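Local coordinates for protein putative phosphosugar isomerase (Clostridium difficile, PDB 3G68) that probably acts on phosphorylated sugars, as a double-SIS-domain protein related to the isomerase half of glucosamine-6-phosphate synthase, at residues I177-D182 with T304-Y309; S217-D222 with F312-P317. One frame throughout, in Å; residues are numbered along the deposited sequence.

Overall arrangement
Both contacts belong to one chain built from two parallel sheets, a double-SIS architecture. Running from the N terminus, the chain passes through the first sheet and helix 145-165 before reaching residues 177-182, where contact 1 opens. Contact 2 opens at 217-222, just after strand 210-215 of the second sheet. Beyond strand 299-300, residues 304-309 close contact 1 and fasten that loop to helix 170-184. Residues 312-317 then close contact 2, joining the starts of helices 220-234 and 316-324. The two closures therefore cross rather than nest. Their centres lie about 13 Å apart, and they touch where Ile180 packs on Phe312 and Pro307 on Asp218.

Contact 1 of 2, residues I177-D182 with T304-Y309; sequences INKILD and TDNPYY
Tyr309 lays its ring against the side of helix 170-184, where Ile180 and Lys179 receive it. Followed outward, the Lys179 side chain starts with CB, 3.6 Å from Tyr309 CE2 and approaching the ring obliquely. The chain is then extended beyond CG, which carries CD past the same ring atom, Tyr309 CE2, at 3.9 Å. At the tip, NZ forms a salt bridge with Glu176, one helical turn back, and makes a weak, long link to a water. That water accepts a 2.9 Å hydrogen bond from Asn306 ND2, so solvent bridges lysine and asparagine only loosely, its firm side being the asparagine's.

Ile180 takes the ring from over one face. Its CG1 sits 3.7 Å from the centroid of the Tyr309 ring and 25° off the normal, a CH-pi contact displaced toward CE1. CG1 is anti to the carbonyl carbon (chi1 -68°), and the extension to CD1 brings that methyl near CE1 as well. Tyr308 CB lies over the opposite face of the Tyr309 ring.

The partner segment is part of the loop that leaves the second parallel sheet at strand 299-300 and heads for helix 316-324, and it is shaped by two small turns. Thr304 OG1 accepts from Asn306 N at 2.9 Å in an ST turn. Asn306 OD1 then accepts from Tyr308 N in an Asx turn and, at 2.8 Å, from Tyr309 N. The two donors reach OD1 from opposite faces of the amide plane, a double grip that ties the asparagine to the backbone of both tyrosines. Beyond the ring, Tyr309 OH is hydrogen-bonded to Glu176 and Tyr55, while Asp182 and Asn178 of the helix turn to Arg14 of the second subunit.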
loop_
_atom_site.group_PDB
_atom_site.type_symbol
_atom_site.label_atom_id
_atom_site.label_comp_id
_atom_site.label_asym_id
_atom_site.label_seq_id
_atom_site.Cartn_x
_atom_site.Cartn_y
_atom_site.Cartn_z
ATOM N N ILE B 177 0.931 31.754 22.109
ATOM C CA ILE B 177 1.594 30.612 22.769
ATOM C C ILE B 177 2.368 29.780 21.743
ATOM O O ILE B 177 3.495 29.385 21.998
ATOM C CB ILE B 177 0.608 29.708 23.496
ATOM C CG1 ILE B 177 -0.030 30.456 24.680
ATOM C CG2 ILE B 177 1.307 28.424 23.950
ATOM C CD1 ILE B 177 0.929 31.023 25.675
ATOM N N ASN B 178 1.765 29.538 20.587
ATOM C CA ASN B 178 2.420 28.754 19.534
ATOM C C ASN B 178 3.669 29.446 18.934
ATOM O O ASN B 178 4.634 28.763 18.628
ATOM C CB ASN B 178 1.403 28.260 18.515
ATOM C CG ASN B 178 0.665 27.008 19.026
ATOM O OD1 ASN B 178 1.246 25.915 19.083
ATOM N ND2 ASN B 178 -0.574 27.175 19.447
ATOM N N LYS B 179 3.656 30.777 18.824
ATOM C CA LYS B 179 4.868 31.528 18.396
ATOM C C LYS B 179 6.009 31.391 19.420
ATOM O O LYS B 179 7.173 31.185 19.066
ATOM C CB LYS B 179 4.544 33.013 18.186
ATOM C CG LYS B 179 3.634 33.268 17.053
ATOM C CD LYS B 179 3.440 34.793 16.938
ATOM C CE LYS B 179 2.590 35.145 15.771
ATOM N NZ LYS B 179 2.190 36.540 15.902
ATOM N N ILE B 180 5.673 31.502 20.700
ATOM C CA ILE B 180 6.635 31.325 21.790
ATOM C C ILE B 180 7.182 29.908 21.712
ATOM O O ILE B 180 8.384 29.700 21.816
ATOM C CB ILE B 180 5.984 31.584 23.174
ATOM C CG1 ILE B 180 5.616 33.065 23.327
ATOM C CG2 ILE B 180 6.881 31.167 24.303
ATOM C CD1 ILE B 180 4.696 33.359 24.550
ATOM N N LEU B 181 6.311 28.929 21.484
ATOM C CA LEU B 181 6.765 27.527 21.352
ATOM C C LEU B 181 7.700 27.351 20.149
ATOM O O LEU B 181 8.666 26.588 20.198
ATOM C CB LEU B 181 5.565 26.569 21.281
ATOM C CG LEU B 181 4.819 26.346 22.591
ATOM C CD1 LEU B 181 3.528 25.515 22.342
ATOM C CD2 LEU B 181 5.728 25.650 23.647
ATOM N N ASP B 182 7.425 28.079 19.079
ATOM C CA ASP B 182 8.284 28.066 17.896
ATOM C C ASP B 182 9.694 28.612 18.241
ATOM O O ASP B 182 10.662 28.098 17.707
ATOM C CB ASP B 182 7.728 28.927 16.752
ATOM C CG ASP B 182 6.549 28.313 16.006
ATOM O OD1 ASP B 182 6.277 27.105 16.084
ATOM O OD2 ASP B 182 5.917 29.089 15.256
ATOM N N THR B 304 13.753 33.761 14.877
ATOM C CA THR B 304 12.540 34.441 14.417
ATOM C C THR B 304 12.738 35.933 14.217
ATOM O O THR B 304 13.543 36.568 14.896
ATOM C CB THR B 304 11.360 34.340 15.398
ATOM O OG1 THR B 304 10.252 35.093 14.870
ATOM C CG2 THR B 304 11.709 34.916 16.805
ATOM N N ASP B 305 11.929 36.475 13.319
ATOM C CA ASP B 305 11.913 37.884 12.981
ATOM C C ASP B 305 11.133 38.675 14.070
ATOM O O ASP B 305 11.263 39.914 14.172
ATOM C CB ASP B 305 11.206 38.043 11.603
ATOM C CG ASP B 305 11.833 39.098 10.736
ATOM O OD1 ASP B 305 13.079 39.090 10.614
ATOM O OD2 ASP B 305 11.085 39.900 10.123
ATOM N N ASN B 306 10.329 37.952 14.864
ATOM C CA ASN B 306 9.515 38.535 15.920
ATOM C C ASN B 306 10.395 39.267 16.947
ATOM O O ASN B 306 11.216 38.631 17.633
ATOM C CB ASN B 306 8.653 37.455 16.590
ATOM C CG ASN B 306 7.693 38.018 17.617
ATOM O OD1 ASN B 306 8.105 38.507 18.676
ATOM N ND2 ASN B 306 6.395 37.926 17.325
ATOM N N PRO B 307 10.196 40.587 17.087
ATOM C CA PRO B 307 11.045 41.401 17.955
ATOM C C PRO B 307 10.956 41.090 19.440
ATOM O O PRO B 307 11.827 41.519 20.191
ATOM C CB PRO B 307 10.563 42.830 17.684
ATOM C CG PRO B 307 9.190 42.671 17.213
ATOM C CD PRO B 307 9.128 41.400 16.464
ATOM N N TYR B 308 9.920 40.367 19.848
ATOM C CA TYR B 308 9.722 40.005 21.225
ATOM C C TYR B 308 10.197 38.581 21.499
ATOM O O TYR B 308 10.941 38.354 22.447
ATOM C CB TYR B 308 8.256 40.127 21.608
ATOM C CG TYR B 308 7.649 41.470 21.257
ATOM C CD1 TYR B 308 8.076 42.626 21.900
ATOM C CD2 TYR B 308 6.629 41.576 20.294
ATOM C CE1 TYR B 308 7.534 43.861 21.593
ATOM C CE2 TYR B 308 6.079 42.822 19.972
ATOM C CZ TYR B 308 6.527 43.958 20.642
ATOM O OH TYR B 308 5.996 45.201 20.361
ATOM N N TYR B 309 9.806 37.634 20.658
ATOM C CA TYR B 309 10.118 36.211 20.946
ATOM C C TYR B 309 11.546 35.765 20.645
ATOM O O TYR B 309 11.992 34.709 21.135
ATOM C CB TYR B 309 9.058 35.255 20.329
ATOM C CG TYR B 309 7.635 35.623 20.731
ATOM C CD1 TYR B 309 7.319 35.964 22.045
ATOM C CD2 TYR B 309 6.604 35.646 19.783
ATOM C CE1 TYR B 309 6.007 36.327 22.407
ATOM C CE2 TYR B 309 5.319 35.971 20.143
ATOM C CZ TYR B 309 5.023 36.324 21.446
ATOM O OH TYR B 309 3.744 36.675 21.801
HETATM O O HOH W 1 3.764 38.642 18.176
#

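Contact 2 of 2, residues S217-D222 with F312-P317; sequences SDIYGD and FNFIVP
The N-terminal turn of helix 220-234, which follows strand 210-215 of the second SIS-type parallel sheet, meets the type I turn from Asn313 to Val316 that leads into helix 316-324. A methyl-on-ring pair, an isoleucine packed on an aspartate, and one bridging water make the contact.

Ile219, at the N-cap position, directs its CD1 methyl onto one face of the Phe314 ring. The methyl is 4.1 Å from the ring centroid and 13° off its normal, standing almost on that normal in a CH-pi contact nearest Phe314 CG, which is 4.0 Å from CD1. The two side chains cross at about a right angle. Ile219 CG1 is wedged between the backbone N and the carbonyl carbon (chi1 54°), and the extended step beyond it carries CD1 out to the ring.

One turn further along, Asp222 meets Ile315. Here the methyl CG2 of Ile315 lies 3.7 Å from Asp222 CB, and it also rests against the backbone, 3.6 Å from Asp222 O. Ile315 CD1 comes alongside that same carbonyl oxygen, so both branches of Ile315 gather round that one atom.

The polar link runs through water. Ile315 N donates to it at 3.0 Å, and the water passes a weak bond to Asp222 OD2, bridging the helix to the turn. The buried carboxylate has stronger partners elsewhere: OD1 takes a hydrogen bond from Tyr147 and a salt bridge from Lys151, and OD2 is hydrogen-bonded to Thr311.

Leu263 of strand 258-264 touches Ile219, Phe314 and Ile315 alike. Helix 145-165 packs on Ile315 through Tyr147 and Tyr148, and helix 187-200 receives Val316 and Pro317.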
loop_
_atom_site.group_PDB
_atom_site.type_symbol
_atom_site.label_atom_id
_atom_site.label_comp_id
_atom_site.label_asym_id
_atom_site.label_seq_id
_atom_site.Cartn_x
_atom_site.Cartn_y
_atom_site.Cartn_z
ATOM N N SER B 217 17.618 47.876 20.428
ATOM C CA SER B 217 16.710 48.192 21.540
ATOM C C SER B 217 15.722 47.058 21.894
ATOM O O SER B 217 15.361 46.904 23.057
ATOM C CB SER B 217 15.926 49.497 21.280
ATOM O OG SER B 217 15.277 49.487 20.025
ATOM N N ASP B 218 15.314 46.261 20.907
ATOM C CA ASP B 218 14.378 45.147 21.115
ATOM C C ASP B 218 14.939 44.064 22.037
ATOM O O ASP B 218 14.153 43.324 22.647
ATOM C CB ASP B 218 13.947 44.503 19.783
ATOM C CG ASP B 218 13.118 45.421 18.919
ATOM O OD1 ASP B 218 12.510 46.385 19.450
ATOM O OD2 ASP B 218 13.064 45.150 17.709
ATOM N N ILE B 219 16.276 43.999 22.141
ATOM C CA ILE B 219 16.961 43.061 23.012
ATOM C C ILE B 219 17.867 43.791 24.032
ATOM O O ILE B 219 18.837 43.245 24.518
ATOM C CB ILE B 219 17.698 41.944 22.205
ATOM C CG1 ILE B 219 18.635 42.536 21.161
ATOM C CG2 ILE B 219 16.625 40.971 21.608
ATOM C CD1 ILE B 219 19.675 41.502 20.537
ATOM N N TYR B 220 17.497 45.012 24.409
ATOM C CA TYR B 220 18.305 45.766 25.374
ATOM C C TYR B 220 18.466 45.039 26.739
ATOM O O TYR B 220 19.563 44.911 27.243
ATOM C CB TYR B 220 17.728 47.187 25.539
ATOM C CG TYR B 220 18.525 48.038 26.492
ATOM C CD1 TYR B 220 19.867 48.279 26.266
ATOM C CD2 TYR B 220 17.929 48.582 27.630
ATOM C CE1 TYR B 220 20.602 49.059 27.144
ATOM C CE2 TYR B 220 18.649 49.338 28.525
ATOM C CZ TYR B 220 19.979 49.583 28.279
ATOM O OH TYR B 220 20.690 50.333 29.176
ATOM N N GLY B 221 17.391 44.503 27.280
ATOM C CA GLY B 221 17.467 43.757 28.552
ATOM C C GLY B 221 18.409 42.563 28.412
ATOM O O GLY B 221 19.268 42.346 29.271
ATOM N N ASP B 222 18.239 41.787 27.339
ATOM C CA ASP B 222 19.148 40.639 27.063
ATOM C C ASP B 222 20.602 41.063 26.884
ATOM O O ASP B 222 21.500 40.314 27.259
ATOM C CB ASP B 222 18.703 39.860 25.826
ATOM C CG ASP B 222 17.415 39.071 26.051
ATOM O OD1 ASP B 222 17.113 38.688 27.221
ATOM O OD2 ASP B 222 16.740 38.800 25.032
ATOM N N PHE B 312 14.104 34.432 23.344
ATOM C CA PHE B 312 14.359 33.042 23.759
ATOM C C PHE B 312 15.500 32.354 23.056
ATOM O O PHE B 312 15.737 31.177 23.319
ATOM C CB PHE B 312 13.076 32.217 23.667
ATOM C CG PHE B 312 12.031 32.739 24.549
ATOM C CD1 PHE B 312 12.235 32.743 25.935
ATOM C CD2 PHE B 312 10.876 33.325 24.033
ATOM C CE1 PHE B 312 11.262 33.297 26.785
ATOM C CE2 PHE B 312 9.913 33.854 24.887
ATOM C CZ PHE B 312 10.113 33.836 26.260
ATOM N N ASN B 313 16.161 33.052 22.130
ATOM C CA ASN B 313 17.313 32.501 21.448
ATOM C C ASN B 313 18.562 33.360 21.395
ATOM O O ASN B 313 19.641 32.804 21.339
ATOM C CB ASN B 313 16.970 32.245 19.975
ATOM C CG ASN B 313 15.802 31.284 19.760
ATOM O OD1 ASN B 313 15.165 31.366 18.720
ATOM N ND2 ASN B 313 15.543 30.365 20.698
ATOM N N PHE B 314 18.438 34.691 21.397
ATOM C CA PHE B 314 19.584 35.537 21.002
ATOM C C PHE B 314 20.869 35.432 21.810
ATOM O O PHE B 314 21.960 35.398 21.223
ATOM C CB PHE B 314 19.211 37.021 20.860
ATOM C CG PHE B 314 19.611 37.585 19.546
ATOM C CD1 PHE B 314 20.945 37.666 19.188
ATOM C CD2 PHE B 314 18.633 37.979 18.627
ATOM C CE1 PHE B 314 21.312 38.179 17.924
ATOM C CE2 PHE B 314 18.980 38.445 17.387
ATOM C CZ PHE B 314 20.324 38.536 17.030
ATOM N N ILE B 315 20.762 35.371 23.133
ATOM C CA ILE B 315 21.952 35.361 23.967
ATOM C C ILE B 315 22.453 33.968 24.366
ATOM O O ILE B 315 23.435 33.858 25.101
ATOM C CB ILE B 315 21.855 36.311 25.191
ATOM C CG1 ILE B 315 20.813 35.883 26.204
ATOM C CG2 ILE B 315 21.575 37.743 24.753
ATOM C CD1 ILE B 315 20.961 36.681 27.519
ATOM N N VAL B 316 21.808 32.913 23.860
ATOM C CA VAL B 316 22.296 31.525 24.085
ATOM C C VAL B 316 23.818 31.412 23.860
ATOM O O VAL B 316 24.514 30.863 24.717
ATOM C CB VAL B 316 21.497 30.484 23.244
ATOM C CG1 VAL B 316 22.147 29.097 23.247
ATOM C CG2 VAL B 316 20.116 30.372 23.786
ATOM N N PRO B 317 24.336 31.905 22.711
ATOM C CA PRO B 317 25.794 31.851 22.480
ATOM C C PRO B 317 26.655 32.501 23.540
ATOM O O PRO B 317 27.718 31.982 23.869
ATOM C CB PRO B 317 25.972 32.549 21.127
ATOM C CG PRO B 317 24.652 33.106 20.794
ATOM C CD PRO B 317 23.636 32.360 21.494
HETATM O O HOH W 2 18.180 36.578 23.972
#